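Local coordinates for protein (7,8-dihydro-6-hydroxymethylpterin-pyrophosphokinase) (Haemophilus influenzae, PDB 1CBK), which probably catalyses the transfer of pyrophosphate from ATP to 6-hydroxymethyl-7,8-dihydropterin, a step in folate biosynthesis, at residues F123-L128 with K148-H153; P127-A132 with Q141-L146. All coordinates share one frame; numbering follows the deposited sequence.

Interaction 1 of 2, residues F123-L128 with K148-H153. With ROI (7,8-dihydro-7,7-dimethyl-6-hydroxypterin), chain D.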
# COMPACT_ATOMS: atom_id res chain seq x y z
N PHE A 123 11.17 -1.86 -2.28
CA PHE A 123 11.63 -2.06 -3.65
C PHE A 123 11.25 -0.93 -4.60
O PHE A 123 11.47 -1.03 -5.81
CB PHE A 123 11.16 -3.42 -4.18
CG PHE A 123 9.70 -3.69 -3.96
CD1 PHE A 123 8.75 -3.28 -4.87
CD2 PHE A 123 9.29 -4.41 -2.84
CE1 PHE A 123 7.40 -3.56 -4.68
CE2 PHE A 123 7.95 -4.70 -2.63
CZ PHE A 123 7.00 -4.27 -3.55
N VAL A 124 10.62 0.10 -4.05
CA VAL A 124 10.24 1.27 -4.80
C VAL A 124 11.10 2.44 -4.28
O VAL A 124 11.79 3.12 -5.06
CB VAL A 124 8.77 1.63 -4.57
CG1 VAL A 124 8.48 3.04 -5.10
CG2 VAL A 124 7.87 0.65 -5.27
N ILE A 125 11.10 2.64 -2.96
CA ILE A 125 11.82 3.77 -2.36
C ILE A 125 13.33 3.70 -2.38
O ILE A 125 14.00 4.72 -2.58
CB ILE A 125 11.31 4.10 -0.94
CG1 ILE A 125 9.84 4.55 -1.01
CG2 ILE A 125 12.20 5.17 -0.23
CD1 ILE A 125 9.59 5.86 -1.77
N VAL A 126 13.90 2.51 -2.17
CA VAL A 126 15.35 2.38 -2.18
C VAL A 126 15.93 2.72 -3.56
O VAL A 126 16.93 3.47 -3.66
CB VAL A 126 15.81 1.01 -1.64
CG1 VAL A 126 17.27 0.74 -1.97
CG2 VAL A 126 15.56 0.94 -0.14
N PRO A 127 15.36 2.14 -4.65
CA PRO A 127 15.84 2.42 -6.02
C PRO A 127 15.61 3.92 -6.38
O PRO A 127 16.44 4.54 -7.04
CB PRO A 127 14.97 1.53 -6.92
CG PRO A 127 14.48 0.48 -6.05
CD PRO A 127 14.46 0.97 -4.63
N LEU A 128 14.46 4.48 -6.02
CA LEU A 128 14.17 5.90 -6.29
C LEU A 128 15.22 6.81 -5.62
O LEU A 128 15.74 7.73 -6.24
CB LEU A 128 12.75 6.29 -5.81
CG LEU A 128 12.25 7.73 -6.05
CD1 LEU A 128 12.29 8.05 -7.54
CD2 LEU A 128 10.82 7.89 -5.54
N LYS A 148 14.55 6.08 5.38
CA LYS A 148 14.98 5.70 6.74
C LYS A 148 14.42 4.35 7.14
O LYS A 148 15.12 3.53 7.70
CB LYS A 148 14.48 6.73 7.76
CG LYS A 148 15.25 8.04 7.80
CD LYS A 148 16.56 7.86 8.51
CE LYS A 148 17.11 9.20 9.01
NZ LYS A 148 18.30 8.97 9.92
N GLN A 149 13.14 4.16 6.87
CA GLN A 149 12.42 2.93 7.19
C GLN A 149 13.03 1.67 6.54
O GLN A 149 12.86 0.56 7.05
CB GLN A 149 10.99 3.10 6.68
CG GLN A 149 9.98 2.08 7.13
CD GLN A 149 8.63 2.27 6.45
OE1 GLN A 149 8.40 3.27 5.75
NE2 GLN A 149 7.75 1.31 6.63
N PHE A 150 13.77 1.86 5.45
CA PHE A 150 14.36 0.75 4.72
C PHE A 150 15.87 0.64 4.83
O PHE A 150 16.52 -0.02 4.01
CB PHE A 150 13.95 0.87 3.25
CG PHE A 150 12.50 1.20 3.05
CD1 PHE A 150 11.51 0.35 3.52
CD2 PHE A 150 12.12 2.39 2.40
CE1 PHE A 150 10.16 0.65 3.36
CE2 PHE A 150 10.76 2.71 2.22
CZ PHE A 150 9.78 1.83 2.71
N ALA A 151 16.44 1.28 5.86
CA ALA A 151 17.89 1.27 6.05
C ALA A 151 18.46 -0.12 6.27
O ALA A 151 19.62 -0.36 5.94
CB ALA A 151 18.30 2.20 7.20
N ASP A 152 17.66 -1.03 6.81
CA ASP A 152 18.13 -2.38 7.06
C ASP A 152 17.51 -3.42 6.11
O ASP A 152 17.41 -4.60 6.46
CB ASP A 152 17.88 -2.75 8.52
CG ASP A 152 18.65 -1.85 9.48
OD1 ASP A 152 19.87 -1.63 9.25
OD2 ASP A 152 18.02 -1.33 10.43
N HIS A 153 17.14 -2.98 4.91
CA HIS A 153 16.54 -3.86 3.91
C HIS A 153 17.51 -4.99 3.51
O HIS A 153 18.74 -4.81 3.55
CB HIS A 153 16.10 -3.07 2.66
CG HIS A 153 17.23 -2.66 1.77
ND1 HIS A 153 17.79 -3.49 0.82
CD2 HIS A 153 17.92 -1.49 1.69
CE1 HIS A 153 18.77 -2.86 0.20
NE2 HIS A 153 18.87 -1.65 0.71
N1 ROI D . 6.72 -7.84 -4.52
C2 ROI D . 7.97 -7.36 -4.85
N2 ROI D . 9.01 -7.68 -4.04
N3 ROI D . 8.20 -6.58 -5.94
C4 ROI D . 7.20 -6.21 -6.77
O4 ROI D . 7.40 -5.54 -7.80
C4A ROI D . 5.86 -6.63 -6.46
N5 ROI D . 4.87 -6.28 -7.23
C6 ROI D . 3.56 -6.65 -7.00
C7 ROI D . 3.21 -7.38 -5.67
C16 ROI D . 2.63 -6.36 -4.61
C15 ROI D . 2.26 -8.55 -5.92
N8 ROI D . 4.42 -7.93 -4.98
C8A ROI D . 5.70 -7.49 -5.28
O9 ROI D . 2.73 -6.34 -7.91
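Helix 122-131, which lends Phe123 to the pterin pocket, receives on its outward flank the loop that leads from helix 143-146 to strand 156-157. Ile125 and Val126 are the helix residues that touch this loop, and Phe150 and His153 meet them. The closest approach is from Ile125 CB to Phe150 CE2, at 3.5 Å. The two side chains cross at about a right angle, and Ile125 CG2 lies 3.8 Å from both CD2 and CE2 of Phe150, so the branch point of the isoleucine approaches the CD2-CE2 bond of the ring obliquely. The Phe150 ring owes its direction to a CG set beside the backbone N (chi1 -45°).

Val126 divides its two methyls. CG2 packs on Phe150 CB at 3.8 Å and on His153 CD2 at 3.9 Å, while CG1 comes near His153 NE2. Phe150 and His153 open and close a type I beta turn, in which His153 N donates to Phe150 O over 3.2 Å, and both side chains reach Val126 from the same bend, Phe150 through its CB and His153 through its ring. The other imidazole nitrogen, His153 ND1, is hydrogen-bonded to Met155 N. Gln149 packs on Phe150 of the second subunit, and Phe150 on Gln149 of that subunit.

On the inner side of the helix, Phe123 lays a ring face against the bound pterin analogue: ROI N3 sits 3.3 Å above the plane, over the ring centre, and Asn56 is among the residues that hydrogen-bond the same ligand. A phenylalanine face laid over the pterin, combined with hydrogen bonds to its polar atoms, is typical of the HPPK substrate site.

Interaction 2 of 2, residues P127-A132 with Q141-L146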
# COMPACT_ATOMS: atom_id res chain seq x y z
N PRO A 127 15.36 2.14 -4.65
CA PRO A 127 15.84 2.42 -6.02
C PRO A 127 15.61 3.92 -6.38
O PRO A 127 16.44 4.54 -7.04
CB PRO A 127 14.97 1.53 -6.92
CG PRO A 127 14.48 0.48 -6.05
CD PRO A 127 14.46 0.97 -4.63
N LEU A 128 14.46 4.48 -6.02
CA LEU A 128 14.17 5.90 -6.29
C LEU A 128 15.22 6.81 -5.62
O LEU A 128 15.74 7.73 -6.24
CB LEU A 128 12.75 6.29 -5.81
CG LEU A 128 12.25 7.73 -6.05
CD1 LEU A 128 12.29 8.05 -7.54
CD2 LEU A 128 10.82 7.89 -5.54
N PHE A 129 15.55 6.51 -4.36
CA PHE A 129 16.53 7.28 -3.60
C PHE A 129 17.90 7.22 -4.26
O PHE A 129 18.67 8.19 -4.24
CB PHE A 129 16.60 6.75 -2.17
CG PHE A 129 17.64 7.42 -1.32
CD1 PHE A 129 17.63 8.79 -1.11
CD2 PHE A 129 18.64 6.66 -0.71
CE1 PHE A 129 18.60 9.42 -0.30
CE2 PHE A 129 19.61 7.26 0.10
CZ PHE A 129 19.59 8.65 0.31
N GLU A 130 18.20 6.08 -4.88
CA GLU A 130 19.49 5.91 -5.55
C GLU A 130 19.65 6.88 -6.73
O GLU A 130 20.74 7.38 -6.99
CB GLU A 130 19.66 4.46 -6.01
CG GLU A 130 20.96 4.18 -6.78
CD GLU A 130 21.03 2.76 -7.36
OE1 GLU A 130 19.96 2.15 -7.54
OE2 GLU A 130 22.15 2.27 -7.65
N ILE A 131 18.57 7.18 -7.44
CA ILE A 131 18.66 8.08 -8.60
C ILE A 131 18.08 9.47 -8.40
O ILE A 131 18.05 10.26 -9.33
CB ILE A 131 18.00 7.47 -9.89
CG1 ILE A 131 16.49 7.30 -9.72
CG2 ILE A 131 18.64 6.14 -10.23
CD1 ILE A 131 15.81 6.71 -10.95
N ALA A 132 17.60 9.77 -7.19
CA ALA A 132 17.00 11.08 -6.91
C ALA A 132 17.19 11.28 -5.41
O ALA A 132 16.24 11.28 -4.63
CB ALA A 132 15.49 11.07 -7.30
N GLN A 141 6.77 15.51 1.41
CA GLN A 141 7.72 14.63 2.11
C GLN A 141 9.05 14.55 1.32
O GLN A 141 9.08 14.71 0.09
CB GLN A 141 7.13 13.23 2.35
CG GLN A 141 6.08 13.19 3.48
CD GLN A 141 5.51 11.80 3.72
OE1 GLN A 141 5.07 11.12 2.78
NE2 GLN A 141 5.47 11.39 4.98
N ILE A 142 10.14 14.34 2.05
CA ILE A 142 11.46 14.28 1.46
C ILE A 142 11.92 12.83 1.37
O ILE A 142 11.75 12.06 2.32
CB ILE A 142 12.43 15.11 2.32
CG1 ILE A 142 11.81 16.49 2.56
CG2 ILE A 142 13.75 15.29 1.60
CD1 ILE A 142 12.53 17.29 3.58
N ILE A 143 12.57 12.49 0.26
CA ILE A 143 13.05 11.12 0.05
C ILE A 143 13.99 10.61 1.15
O ILE A 143 13.92 9.44 1.53
CB ILE A 143 13.74 10.99 -1.35
CG1 ILE A 143 13.88 9.51 -1.77
CG2 ILE A 143 15.11 11.66 -1.31
CD1 ILE A 143 12.63 8.85 -2.32
N THR A 144 14.84 11.49 1.68
CA THR A 144 15.79 11.10 2.73
C THR A 144 15.10 10.61 4.01
O THR A 144 15.67 9.82 4.77
CB THR A 144 16.74 12.26 3.10
OG1 THR A 144 15.97 13.41 3.44
CG2 THR A 144 17.67 12.59 1.93
N GLU A 145 13.87 11.09 4.23
CA GLU A 145 13.10 10.68 5.40
C GLU A 145 12.44 9.36 5.13
O GLU A 145 12.55 8.42 5.93
CB GLU A 145 12.07 11.75 5.78
CG GLU A 145 12.70 13.04 6.30
CD GLU A 145 13.75 12.80 7.41
OE1 GLU A 145 13.33 12.43 8.54
OE2 GLU A 145 14.98 12.99 7.13
N LEU A 146 11.78 9.27 3.97
CA LEU A 146 11.10 8.06 3.53
C LEU A 146 12.03 6.83 3.48
O LEU A 146 11.61 5.73 3.82
CB LEU A 146 10.48 8.29 2.15
CG LEU A 146 9.38 9.34 2.03
CD1 LEU A 146 8.95 9.47 0.58
CD2 LEU A 146 8.21 8.97 2.94
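The ring of Phe129 meets Ile143 at its edge, near the ring plane, where Ile143 CG2 stands 3.8 Å from Phe129 CD1. Thr144 reaches the same ring obliquely, bringing its methyl CG2 to 4.0 Å from Phe129 CE1. The ring is carried out along the flank of its helix by a first torsion that sets CG opposite the backbone N (chi1 177°), which brings CD1 and CE1 alongside the first turn of helix 143-146.

Ile143 is the central side chain, buried and pointing toward helix 122-131, and its branches separate the work. CG1 packs on Phe129 CB at 3.9 Å; CD1, at the end of the longer branch, meets Leu128 CD2 at 3.8 Å; CG2 faces both the phenyl edge and the carbonyl of Ala132, with Ala132 O 3.5 Å away. The contact between the segments is therefore almost wholly apolar. The start of the short helix is formed by its own backbone: Ile142, at the N-cap position, uses its carbonyl O to accept from both Glu145 N (3.0 Å) and Leu146 N.

Leu135, in the intervening loop, forms a backbone hydrogen bond with Ile143 and also packs against its side chain and against Leu128. Beyond Leu128 and Ala132 lies Tyr5 of strand 2-10, and Val58 of strand 54-63 also touches Leu128, which leaves helix 122-131 layered between the central antiparallel sheet and helix 143-146.

Overall arrangement
Read from the N terminus, both contacts begin on helix 122-131, sharing Pro127 and Leu128. Interaction 2 closes the shorter connection: eight residues without helix or strand separate 127-132 from 141-146. Interaction 1 closes a longer one, with 19 residues between 123-128 and 148-153. The whole 141-146 segment falls inside that span, so the closures nest. Their centres are 8 Å apart, and Ile125 joins them physically, its CG2 lying 4.2 Å from Ile143 CD1. Together the two tie the chain after helix 122-131 back along that helix, first through helix 143-146 and then through the loop running to strand 156-157, an outermost strand of the central sheet.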